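Local coordinates for protein phosphoribosylaminoimidazole-succinocarboxamide synthase (Pyrococcus horikoshii, PDB 4O7R) that catalyses the ATP-dependent joining of L-aspartate to 5-amino-1-(5-phospho-D-ribosyl)imidazole-4-carboxylate, giving SAICAR in de novo purine biosynthesis, at residues V91-V96 / E114-L119; G168-D173 / W200-K205. One frame throughout, in Å; residues are numbered along the deposited sequence.

Contact 1. Residues V91-V96 / E114-L119; sequences VVRNVV and EPIVEL. With U5P (uridine-5'-monophosphate), chain B.
Val91 and Arg93 pair with Glu118 and Ile116 as two hydrogen-bonded antiparallel pairs, with Val92 and Val117 forming the non-hydrogen-bonded pair between them. The axes of strands 91-93 and 115-119 approach to 4.6 Å, their N-to-C directions 159° apart. Val91 N bonds Glu118 O and Glu118 N bonds Val91 O, both at 2.7 Å; Arg93 N to Ile116 O and Ile116 N to Arg93 O complete the set. The CA-H groups of Val92, Pro115 and Val117 make C-H...O contacts to Ile116 O, Arg93 O and Val91 O.

The ionic part lies on the face of Val91, Arg93, Ile116 and Glu118. Arg93 NH1 reaches Glu118 OE1 at 2.8 Å in a salt bridge; the oxygen lies near the guanidinium plane, while the nitrogen comes from above the carboxylate, whose plane is turned 67° from the guanidinium. A bend at chi3 (76°) in Arg93 swings its terminal nitrogens toward the phosphate of the bound uridine-5'-monophosphate, where NH2 bonds O1P at 2.6 Å and NH1 bonds O3P at 3.2 Å. Glu118 OE1 is also hydrogen-bonded to Tyr120. The strand pair thus presents Arg93 to a nucleotide that is no substrate of this enzyme but probably marks part of a substrate pocket.

Apolar contacts are looser. Val91 CG1 packs on C5' of the nucleotide at 3.7 Å, and on the other face of the sheet Val92 CG1 lies 4.2 Å from Pro115 CB.

Strand 84-93 is flanked by strands 111-121 and 169-180. Helix 143-166 packs against Val92 and Pro115, while Tyr134 and His135 of the second subunit pack on Val117 and Ile116.

Contact 2. Residues G168-D173 / W200-K205; sequences GIILVD and WDAKTK. With U5P (uridine-5'-monophosphate), chain B.
Val172 presses its CG2 methyl into one face of the Trp200 indole, 3.5 Å from the centroid of the five-membered ring and 13° off its normal, a CH-pi contact. The closest ring atom to this methyl, CD2, is 3.4 Å away. With chi1 at 167°, Val172 holds CG1 anti to the backbone N, which places CG2 anti to the carbonyl carbon, on the side of the ring. Lys205 O lies over the opposite face, 3.5 Å above the plane and toward the rim, so the indole is flanked by a methyl and a carbonyl.

A second bump is Ile170, whose CD1 fits into the bend of 200-205, 3.8 Å from Ala202 CA, with the end of Lys205 passing across it. Ile170 and Trp200 form a hydrogen-bonded antiparallel pair, where strand 169-180 begins and strand 197-201 ends. Gly168, at positive phi, is the C' residue of the Schellman motif that ends helix 143-166; its carbonyl takes Ala202 N at 2.8 Å, with the donor 41° above the carbonyl plane. Ala202 CB rests against that same oxygen.

The turn that receives Ile170 is shaped by an Asx motif: Asp201 OD2 accepts Thr204 N at 2.7 Å and also Thr204 OG1. The other carboxylate oxygen, OD1, forms a salt bridge with Arg230 of helix 220-232; Arg230 and Ile227 of that helix also pack on Ile169.

How the contacts relate
Contacts 1 and 2 lie in one antiparallel sheet, their centres about 15 Å apart, and meet where strand 84-93 runs beside strand 169-180. Asn94 makes much of the join: its N lies 2.8 Å from Val172 O and its ND2 2.9 Å from Leu171 O, both probable hydrogen bonds. Val95 CG1 also packs on Trp200 CZ3 at 3.9 Å. The two contacts hold different parts of the uridine-5'-monophosphate: Arg93 of contact 1 grips the phosphate, and Asp173 OD1 of contact 2 accepts a hydrogen bond from the ribose O3' at 2.5 Å. Arg93 and Asp173 themselves form a long, weak ion pair. Arg198 bonds both the nucleotide and Asp173 OD2, and Ser99 and Arg214 bind the nucleotide too.

Contact 1. Residues V91-V96 / E114-L119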
# COMPACT_ATOMS: atom_id res chain seq x y z
N VAL A 91 5.12 9.72 2.33
CA VAL A 91 4.08 10.74 2.26
C VAL A 91 3.30 10.85 3.58
O VAL A 91 2.85 9.85 4.15
CB VAL A 91 3.12 10.50 1.07
CG1 VAL A 91 2.00 11.52 1.08
CG2 VAL A 91 3.89 10.59 -0.24
N VAL A 92 3.18 12.06 4.09
CA VAL A 92 2.43 12.27 5.32
C VAL A 92 1.17 13.06 4.95
O VAL A 92 1.26 14.05 4.21
CB VAL A 92 3.29 12.95 6.41
CG1 VAL A 92 2.55 13.04 7.76
CG2 VAL A 92 4.58 12.20 6.60
N ARG A 93 0.01 12.58 5.40
CA ARG A 93 -1.29 13.19 5.03
C ARG A 93 -2.13 13.57 6.25
O ARG A 93 -2.41 12.72 7.09
CB ARG A 93 -2.06 12.27 4.06
CG ARG A 93 -1.14 11.49 3.12
CD ARG A 93 -1.89 10.68 2.07
NE ARG A 93 -2.40 11.55 1.02
CZ ARG A 93 -2.13 11.43 -0.28
NH1 ARG A 93 -1.36 10.45 -0.75
NH2 ARG A 93 -2.64 12.33 -1.11
N ASN A 94 -2.49 14.86 6.37
CA ASN A 94 -3.38 15.37 7.43
C ASN A 94 -4.82 15.58 6.91
O ASN A 94 -5.81 15.29 7.62
CB ASN A 94 -2.85 16.70 7.99
CG ASN A 94 -1.42 16.59 8.49
OD1 ASN A 94 -1.13 15.80 9.38
ND2 ASN A 94 -0.50 17.36 7.89
N VAL A 95 -4.92 16.09 5.68
CA VAL A 95 -6.20 16.38 5.03
C VAL A 95 -6.30 15.55 3.73
O VAL A 95 -5.30 15.38 3.02
CB VAL A 95 -6.34 17.89 4.72
CG1 VAL A 95 -7.62 18.18 3.94
CG2 VAL A 95 -6.32 18.71 6.00
N VAL A 96 -7.48 15.01 3.43
CA VAL A 96 -7.66 14.18 2.23
C VAL A 96 -7.52 15.06 0.97
O VAL A 96 -8.15 16.12 0.86
CB VAL A 96 -9.00 13.41 2.23
CG1 VAL A 96 -9.25 12.71 0.90
CG2 VAL A 96 -9.01 12.38 3.34
N GLU A 114 -6.05 11.32 12.53
CA GLU A 114 -4.63 11.38 12.82
C GLU A 114 -3.83 11.32 11.50
O GLU A 114 -4.37 10.88 10.49
CB GLU A 114 -4.24 10.21 13.74
CG GLU A 114 -4.46 8.84 13.12
CD GLU A 114 -4.24 7.74 14.12
OE1 GLU A 114 -5.23 7.40 14.82
OE2 GLU A 114 -3.10 7.22 14.22
N PRO A 115 -2.53 11.70 11.52
CA PRO A 115 -1.77 11.68 10.28
C PRO A 115 -1.66 10.28 9.65
O PRO A 115 -1.60 9.28 10.35
CB PRO A 115 -0.40 12.24 10.71
CG PRO A 115 -0.70 13.05 11.94
CD PRO A 115 -1.73 12.23 12.64
N ILE A 116 -1.71 10.22 8.31
CA ILE A 116 -1.53 8.97 7.58
C ILE A 116 -0.14 9.01 6.98
O ILE A 116 0.19 10.00 6.34
CB ILE A 116 -2.55 8.80 6.44
CG1 ILE A 116 -3.88 8.34 7.00
CG2 ILE A 116 -2.07 7.77 5.42
CD1 ILE A 116 -4.97 8.22 5.95
N VAL A 117 0.65 7.97 7.19
CA VAL A 117 1.96 7.86 6.51
C VAL A 117 1.85 6.82 5.40
O VAL A 117 1.35 5.71 5.63
CB VAL A 117 3.12 7.55 7.48
CG1 VAL A 117 4.46 7.61 6.77
CG2 VAL A 117 3.15 8.54 8.62
N GLU A 118 2.27 7.19 4.18
CA GLU A 118 2.37 6.25 3.06
C GLU A 118 3.80 6.11 2.54
O GLU A 118 4.55 7.08 2.48
CB GLU A 118 1.44 6.65 1.91
CG GLU A 118 0.02 6.91 2.38
CD GLU A 118 -0.93 7.35 1.28
OE1 GLU A 118 -0.49 8.02 0.32
OE2 GLU A 118 -2.12 7.00 1.40
N LEU A 119 4.15 4.89 2.18
CA LEU A 119 5.44 4.56 1.62
C LEU A 119 5.25 4.25 0.16
O LEU A 119 4.36 3.46 -0.21
CB LEU A 119 6.02 3.31 2.31
CG LEU A 119 6.30 3.42 3.81
CD1 LEU A 119 6.86 2.08 4.27
CD2 LEU A 119 7.27 4.56 4.09
N1 U5P B . 4.32 14.21 -4.00
C2 U5P B . 5.65 14.56 -4.41
N3 U5P B . 6.27 13.86 -5.38
C4 U5P B . 5.64 12.82 -5.97
C5 U5P B . 4.34 12.45 -5.59
C6 U5P B . 3.69 13.16 -4.58
O2 U5P B . 6.24 15.52 -3.88
O4 U5P B . 6.21 12.16 -6.87
C1' U5P B . 3.65 14.98 -2.94
C2' U5P B . 2.46 15.76 -3.48
O2' U5P B . 2.84 17.06 -3.94
C3' U5P B . 1.56 15.81 -2.27
C4' U5P B . 1.81 14.50 -1.52
O3' U5P B . 2.00 16.87 -1.41
O4' U5P B . 3.13 14.11 -1.92
C5' U5P B . 0.78 13.40 -1.84
O5' U5P B . 0.75 13.15 -3.24
P U5P B . -0.38 12.28 -3.99
O1P U5P B . -1.70 12.75 -3.47
O2P U5P B . -0.15 12.58 -5.46
O3P U5P B . -0.04 10.85 -3.61

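Contact 2. Residues G168-D173 / W200-K205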
# COMPACT_ATOMS: atom_id res chain seq x y z
N GLY A 168 -1.25 31.06 8.72
CA GLY A 168 -2.53 30.92 8.04
C GLY A 168 -2.50 29.92 6.90
O GLY A 168 -3.25 30.04 5.92
N ILE A 169 -1.62 28.92 7.03
CA ILE A 169 -1.47 27.86 6.03
C ILE A 169 -1.80 26.48 6.60
O ILE A 169 -1.22 26.06 7.60
CB ILE A 169 -0.05 27.90 5.38
CG1 ILE A 169 0.14 29.23 4.62
CG2 ILE A 169 0.15 26.71 4.44
CD1 ILE A 169 1.59 29.67 4.42
N ILE A 170 -2.76 25.79 5.99
CA ILE A 170 -2.99 24.39 6.34
C ILE A 170 -2.03 23.50 5.56
O ILE A 170 -2.00 23.57 4.31
CB ILE A 170 -4.44 23.92 6.07
CG1 ILE A 170 -5.46 24.80 6.79
CG2 ILE A 170 -4.62 22.49 6.53
CD1 ILE A 170 -6.77 24.91 6.02
N LEU A 171 -1.26 22.69 6.29
CA LEU A 171 -0.45 21.63 5.69
C LEU A 171 -1.30 20.37 5.43
O LEU A 171 -1.58 19.55 6.32
CB LEU A 171 0.78 21.29 6.55
CG LEU A 171 1.75 20.22 6.03
CD1 LEU A 171 2.49 20.67 4.78
CD2 LEU A 171 2.74 19.89 7.12
N VAL A 172 -1.69 20.22 4.17
CA VAL A 172 -2.59 19.15 3.75
C VAL A 172 -1.88 17.78 3.73
O VAL A 172 -2.29 16.84 4.42
CB VAL A 172 -3.20 19.57 2.40
CG1 VAL A 172 -3.91 18.43 1.68
CG2 VAL A 172 -4.09 20.81 2.61
N ASP A 173 -0.79 17.71 2.97
CA ASP A 173 0.08 16.53 2.91
C ASP A 173 1.44 16.99 2.41
O ASP A 173 1.63 18.17 2.09
CB ASP A 173 -0.53 15.44 1.97
CG ASP A 173 -0.83 15.97 0.58
OD1 ASP A 173 -0.04 16.80 0.10
OD2 ASP A 173 -1.85 15.59 -0.04
N TRP A 200 -2.81 24.79 1.80
CA TRP A 200 -4.05 25.54 1.58
C TRP A 200 -4.10 26.78 2.43
O TRP A 200 -3.61 26.79 3.55
CB TRP A 200 -5.29 24.71 1.84
CG TRP A 200 -5.49 23.56 0.90
CD1 TRP A 200 -4.75 23.24 -0.25
CD2 TRP A 200 -6.54 22.54 0.97
NE1 TRP A 200 -5.24 22.12 -0.84
CE2 TRP A 200 -6.33 21.65 -0.16
CE3 TRP A 200 -7.59 22.28 1.84
CZ2 TRP A 200 -7.14 20.55 -0.40
CZ3 TRP A 200 -8.40 21.16 1.60
CH2 TRP A 200 -8.18 20.32 0.50
N ASP A 201 -4.68 27.85 1.88
CA ASP A 201 -4.96 29.03 2.70
C ASP A 201 -5.95 28.64 3.77
O ASP A 201 -6.98 28.03 3.46
CB ASP A 201 -5.54 30.19 1.88
CG ASP A 201 -5.89 31.37 2.76
OD1 ASP A 201 -4.95 31.91 3.36
OD2 ASP A 201 -7.09 31.72 2.89
N ALA A 202 -5.65 28.99 5.02
CA ALA A 202 -6.57 28.68 6.15
C ALA A 202 -8.02 29.17 5.98
O ALA A 202 -8.97 28.45 6.35
CB ALA A 202 -5.98 29.16 7.48
N LYS A 203 -8.20 30.38 5.43
CA LYS A 203 -9.54 30.94 5.26
C LYS A 203 -10.22 30.45 3.99
O LYS A 203 -11.35 29.92 4.03
CB LYS A 203 -9.52 32.47 5.29
CG LYS A 203 -10.90 33.12 5.38
N THR A 204 -9.55 30.59 2.85
CA THR A 204 -10.19 30.30 1.55
C THR A 204 -10.10 28.83 1.13
O THR A 204 -10.88 28.37 0.29
CB THR A 204 -9.66 31.21 0.41
OG1 THR A 204 -8.29 30.90 0.15
CG2 THR A 204 -9.79 32.71 0.81
N LYS A 205 -9.15 28.09 1.72
CA LYS A 205 -8.83 26.70 1.35
C LYS A 205 -8.19 26.57 -0.04
O LYS A 205 -8.11 25.47 -0.57
CB LYS A 205 -10.06 25.76 1.44
CG LYS A 205 -10.95 25.86 2.66
CD LYS A 205 -10.20 25.56 3.95
CE LYS A 205 -11.15 25.75 5.12
NZ LYS A 205 -10.67 25.05 6.34
N1 U5P B . 4.32 14.21 -4.00
C2 U5P B . 5.65 14.56 -4.41
N3 U5P B . 6.27 13.86 -5.38
C4 U5P B . 5.64 12.82 -5.97
C5 U5P B . 4.34 12.45 -5.59
C6 U5P B . 3.69 13.16 -4.58
O2 U5P B . 6.24 15.52 -3.88
O4 U5P B . 6.21 12.16 -6.87
C1' U5P B . 3.65 14.98 -2.94
C2' U5P B . 2.46 15.76 -3.48
O2' U5P B . 2.84 17.06 -3.94
C3' U5P B . 1.56 15.81 -2.27
C4' U5P B . 1.81 14.50 -1.52
O3' U5P B . 2.00 16.87 -1.41
O4' U5P B . 3.13 14.11 -1.92
C5' U5P B . 0.78 13.40 -1.84
O5' U5P B . 0.75 13.15 -3.24
P U5P B . -0.38 12.28 -3.99
O1P U5P B . -1.70 12.75 -3.47
O2P U5P B . -0.15 12.58 -5.46
O3P U5P B . -0.04 10.85 -3.61